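Local coordinates for CELL division protein FTSZ homolog 1 (Methanocaldococcus jannaschii, PDB 2VAP) that binds GTP and, as an FtsZ family member, probably hydrolyses it while polymerizing into the Z ring at the future cell division site, at residues G246-S258 / S267-I279. Residues are numbered along the deposited sequence; the frame is centred on the assembly and turned at random.
Sequences GGLAMIGIGESDS and SMALNSPLLDVDI
In the C-terminal domain of this tubulin homolog, edge strand 249-256 of the mixed sheet packs against the last turn of helix 261-270 and the loop that follows it; the strand's other edge pairs with strand 331-338. G252 and G254 let the helix end come very close: the CA atoms of G254 and A269 are 4.1 Å apart, and both glycines lack a CB on the side where the A269 backbone sits. G252 CA makes a CA-H...O contact with A269 O, while A269 CB rests against G254 N. M268, extended through chi1 and chi2 (-172° and -177°), carries SD past G254 CA to accept a weak but nearly straight hydrogen bond from E255 N (3.4 Å, 170°); the bend at chi3 turns CE to E255 O (3.4 Å). Beyond the helix, S272 OG accepts a hydrogen bond from L274 N (3.3 Å), an ST turn at the start of the S272-L275 type I turn, and is joined to I253 O through a water. With an alanine here in place of S272, L274 N would probably lose this acceptor and the water its link from the loop to I253 O. A second water bridges I251 N and L274 O. The side chains of I251 and L274 lie side by side, with their CD1 atoms in contact, and L275 sets CG against I251 O while its CD2 reaches M250 O. At the far end of the contact M250 extends into the loop, where consecutive inverse gamma turns centred on L275 and D276 bend the chain; M250 SD lies 3.6 Å from D276 O and 3.8 Å from V277 CG1.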
loop_
_atom_site.group_PDB
_atom_site.type_symbol
_atom_site.label_atom_id
_atom_site.label_comp_id
_atom_site.label_asym_id
_atom_site.label_seq_id
_atom_site.Cartn_x
_atom_site.Cartn_y
_atom_site.Cartn_z
ATOM N N GLY A 246 -11.623 -2.305 -6.792
ATOM C CA GLY A 246 -10.327 -2.732 -7.316
ATOM C C GLY A 246 -10.031 -4.208 -7.120
ATOM O O GLY A 246 -9.171 -4.766 -7.804
ATOM N N GLY A 247 -10.738 -4.833 -6.179
ATOM C CA GLY A 247 -10.590 -6.261 -5.905
ATOM C C GLY A 247 -9.191 -6.615 -5.444
ATOM O O GLY A 247 -8.681 -6.028 -4.490
ATOM N N LEU A 248 -8.575 -7.574 -6.128
ATOM C CA LEU A 248 -7.193 -7.951 -5.855
ATOM C C LEU A 248 -6.246 -7.135 -6.728
ATOM O O LEU A 248 -6.496 -6.944 -7.921
ATOM C CB LEU A 248 -6.980 -9.451 -6.084
ATOM C CG LEU A 248 -5.667 -10.070 -5.589
ATOM C CD1 LEU A 248 -5.615 -10.138 -4.066
ATOM C CD2 LEU A 248 -5.477 -11.452 -6.187
ATOM N N ALA A 249 -5.166 -6.652 -6.120
ATOM C CA ALA A 249 -4.182 -5.831 -6.816
ATOM C C ALA A 249 -2.757 -6.283 -6.519
ATOM O O ALA A 249 -2.482 -6.848 -5.459
ATOM C CB ALA A 249 -4.361 -4.363 -6.451
ATOM N N MET A 250 -1.863 -6.039 -7.474
ATOM C CA MET A 250 -0.437 -6.319 -7.309
ATOM C C MET A 250 0.388 -5.158 -7.852
ATOM O O MET A 250 -0.110 -4.356 -8.650
ATOM C CB MET A 250 -0.051 -7.630 -8.002
ATOM C CG MET A 250 -0.596 -8.873 -7.316
ATOM S SD MET A 250 -0.181 -10.390 -8.190
ATOM C CE MET A 250 -1.239 -11.561 -7.347
ATOM N N ILE A 251 1.643 -5.066 -7.419
ATOM C CA ILE A 251 2.498 -3.939 -7.796
ATOM C C ILE A 251 3.678 -4.328 -8.682
ATOM O O ILE A 251 4.123 -5.478 -8.685
ATOM C CB ILE A 251 3.017 -3.143 -6.559
ATOM C CG1 ILE A 251 4.048 -3.957 -5.761
ATOM C CG2 ILE A 251 1.853 -2.683 -5.681
ATOM C CD1 ILE A 251 4.855 -3.136 -4.761
ATOM N N GLY A 252 4.160 -3.347 -9.438
ATOM C CA GLY A 252 5.400 -3.456 -10.191
ATOM C C GLY A 252 6.211 -2.194 -9.974
ATOM O O GLY A 252 5.677 -1.086 -10.062
ATOM N N ILE A 253 7.494 -2.362 -9.668
ATOM C CA ILE A 253 8.397 -1.230 -9.458
ATOM C C ILE A 253 9.566 -1.291 -10.436
ATOM O O ILE A 253 10.191 -2.341 -10.609
ATOM C CB ILE A 253 8.921 -1.160 -7.994
ATOM C CG1 ILE A 253 7.753 -1.069 -7.003
ATOM C CG2 ILE A 253 9.868 0.031 -7.807
ATOM C CD1 ILE A 253 8.135 -1.352 -5.556
ATOM N N GLY A 254 9.845 -0.160 -11.077
ATOM C CA GLY A 254 10.976 -0.040 -11.987
ATOM C C GLY A 254 11.717 1.267 -11.795
ATOM O O GLY A 254 11.115 2.283 -11.446
ATOM N N GLU A 255 13.029 1.236 -12.014
ATOM C CA GLU A 255 13.861 2.435 -11.925
ATOM C C GLU A 255 15.019 2.387 -12.920
ATOM O O GLU A 255 15.558 1.315 -13.205
ATOM C CB GLU A 255 14.375 2.657 -10.496
ATOM C CG GLU A 255 15.179 1.501 -9.900
ATOM C CD GLU A 255 15.770 1.829 -8.537
ATOM O OE1 GLU A 255 15.188 2.661 -7.806
ATOM O OE2 GLU A 255 16.818 1.244 -8.192
ATOM N N SER A 256 15.383 3.554 -13.445
ATOM C CA SER A 256 16.471 3.675 -14.415
ATOM C C SER A 256 17.056 5.084 -14.417
ATOM O O SER A 256 16.335 6.062 -14.211
ATOM C CB SER A 256 15.980 3.318 -15.820
ATOM O OG SER A 256 17.035 3.390 -16.765
ATOM N N ASP A 257 18.362 5.175 -14.657
ATOM C CA ASP A 257 19.054 6.461 -14.749
ATOM C C ASP A 257 19.799 6.626 -16.081
ATOM O O ASP A 257 20.679 7.481 -16.210
ATOM C CB ASP A 257 20.004 6.655 -13.556
ATOM C CG ASP A 257 21.160 5.658 -13.544
ATOM O OD1 ASP A 257 22.240 6.020 -13.033
ATOM O OD2 ASP A 257 20.997 4.520 -14.035
ATOM N N SER A 258 19.426 5.809 -17.065
ATOM C CA SER A 258 20.055 5.827 -18.388
ATOM C C SER A 258 19.515 6.957 -19.270
ATOM O O SER A 258 18.720 7.784 -18.816
ATOM C CB SER A 258 19.867 4.473 -19.079
ATOM O OG SER A 258 18.495 4.210 -19.318
ATOM N N SER A 267 9.433 -0.478 -18.458
ATOM C CA SER A 267 9.714 -1.852 -18.878
ATOM C C SER A 267 10.022 -2.730 -17.666
ATOM O O SER A 267 9.496 -3.839 -17.546
ATOM C CB SER A 267 10.877 -1.889 -19.873
ATOM O OG SER A 267 11.154 -3.216 -20.290
ATOM N N MET A 268 10.860 -2.214 -16.768
ATOM C CA MET A 268 11.217 -2.908 -15.531
ATOM C C MET A 268 9.997 -3.106 -14.626
ATOM O O MET A 268 9.838 -4.166 -14.018
ATOM C CB MET A 268 12.325 -2.149 -14.790
ATOM C CG MET A 268 12.904 -2.883 -13.582
ATOM S SD MET A 268 14.133 -1.916 -12.681
ATOM C CE MET A 268 15.542 -2.032 -13.784
ATOM N N ALA A 269 9.142 -2.086 -14.555
ATOM C CA ALA A 269 7.916 -2.146 -13.754
ATOM C C ALA A 269 6.931 -3.195 -14.275
ATOM O O ALA A 269 6.371 -3.968 -13.495
ATOM C CB ALA A 269 7.254 -0.772 -13.687
ATOM N N LEU A 270 6.728 -3.221 -15.592
ATOM C CA LEU A 270 5.821 -4.184 -16.226
ATOM C C LEU A 270 6.325 -5.624 -16.124
ATOM O O LEU A 270 5.529 -6.563 -16.056
ATOM C CB LEU A 270 5.573 -3.810 -17.692
ATOM C CG LEU A 270 4.605 -2.653 -17.964
ATOM C CD1 LEU A 270 4.848 -2.052 -19.342
ATOM C CD2 LEU A 270 3.152 -3.098 -17.818
ATOM N N ASN A 271 7.647 -5.783 -16.109
ATOM C CA ASN A 271 8.278 -7.099 -16.004
ATOM C C ASN A 271 8.697 -7.457 -14.573
ATOM O O ASN A 271 9.429 -8.427 -14.360
ATOM C CB ASN A 271 9.482 -7.186 -16.949
ATOM C CG ASN A 271 9.079 -7.200 -18.414
ATOM O OD1 ASN A 271 9.434 -6.299 -19.174
ATOM N ND2 ASN A 271 8.334 -8.224 -18.818
ATOM N N SER A 272 8.225 -6.676 -13.601
ATOM C CA SER A 272 8.575 -6.889 -12.194
ATOM C C SER A 272 8.098 -8.248 -11.679
ATOM O O SER A 272 6.964 -8.648 -11.952
ATOM C CB SER A 272 8.006 -5.769 -11.318
ATOM O OG SER A 272 8.281 -6.003 -9.946
ATOM N N PRO A 273 8.970 -8.963 -10.937
ATOM C CA PRO A 273 8.594 -10.227 -10.298
ATOM C C PRO A 273 7.422 -10.074 -9.328
ATOM O O PRO A 273 6.690 -11.037 -9.092
ATOM C CB PRO A 273 9.863 -10.625 -9.534
ATOM C CG PRO A 273 10.965 -9.934 -10.251
ATOM C CD PRO A 273 10.382 -8.625 -10.681
ATOM N N LEU A 274 7.245 -8.870 -8.783
ATOM C CA LEU A 274 6.157 -8.588 -7.843
ATOM C C LEU A 274 4.774 -8.618 -8.499
ATOM O O LEU A 274 3.766 -8.823 -7.816
ATOM C CB LEU A 274 6.393 -7.254 -7.124
ATOM C CG LEU A 274 7.656 -7.142 -6.261
ATOM C CD1 LEU A 274 7.850 -5.712 -5.781
ATOM C CD2 LEU A 274 7.624 -8.110 -5.079
ATOM N N LEU A 275 4.727 -8.410 -9.815
ATOM C CA LEU A 275 3.496 -8.607 -10.578
ATOM C C LEU A 275 3.315 -10.096 -10.873
ATOM O O LEU A 275 3.443 -10.541 -12.018
ATOM C CB LEU A 275 3.507 -7.788 -11.877
ATOM C CG LEU A 275 3.186 -6.292 -11.818
ATOM C CD1 LEU A 275 3.392 -5.655 -13.184
ATOM C CD2 LEU A 275 1.763 -6.037 -11.317
ATOM N N ASP A 276 3.017 -10.854 -9.820
ATOM C CA ASP A 276 2.923 -12.311 -9.887
ATOM C C ASP A 276 1.547 -12.753 -10.395
ATOM O O ASP A 276 0.812 -13.470 -9.709
ATOM C CB ASP A 276 3.231 -12.918 -8.510
ATOM C CG ASP A 276 3.572 -14.401 -8.575
ATOM O OD1 ASP A 276 3.601 -15.043 -7.504
ATOM O OD2 ASP A 276 3.813 -14.928 -9.683
ATOM N N VAL A 277 1.218 -12.313 -11.609
ATOM C CA VAL A 277 -0.075 -12.576 -12.242
ATOM C C VAL A 277 0.014 -12.292 -13.745
ATOM O O VAL A 277 0.876 -11.528 -14.189
ATOM C CB VAL A 277 -1.219 -11.725 -11.591
ATOM C CG1 VAL A 277 -1.028 -10.229 -11.857
ATOM C CG2 VAL A 277 -2.598 -12.193 -12.057
ATOM N N ASP A 278 -0.866 -12.923 -14.521
ATOM C CA ASP A 278 -1.061 -12.563 -15.919
ATOM C C ASP A 278 -1.760 -11.202 -15.954
ATOM O O ASP A 278 -2.934 -11.084 -15.589
ATOM C CB ASP A 278 -1.896 -13.630 -16.639
ATOM C CG ASP A 278 -1.985 -13.403 -18.145
ATOM O OD1 ASP A 278 -1.258 -12.539 -18.684
ATOM O OD2 ASP A 278 -2.791 -14.100 -18.796
ATOM N N ILE A 279 -1.022 -10.180 -16.383
ATOM C CA ILE A 279 -1.513 -8.797 -16.357
ATOM C C ILE A 279 -2.587 -8.494 -17.411
ATOM O O ILE A 279 -3.124 -7.385 -17.457
ATOM C CB ILE A 279 -0.355 -7.759 -16.435
ATOM C CG1 ILE A 279 0.528 -8.009 -17.665
ATOM C CG2 ILE A 279 0.459 -7.774 -15.138
ATOM C CD1 ILE A 279 1.540 -6.909 -17.941
HETATM O O HOH W 1 2.691 -7.234 -5.839
HETATM O O HOH W 2 10.773 -4.809 -9.661
#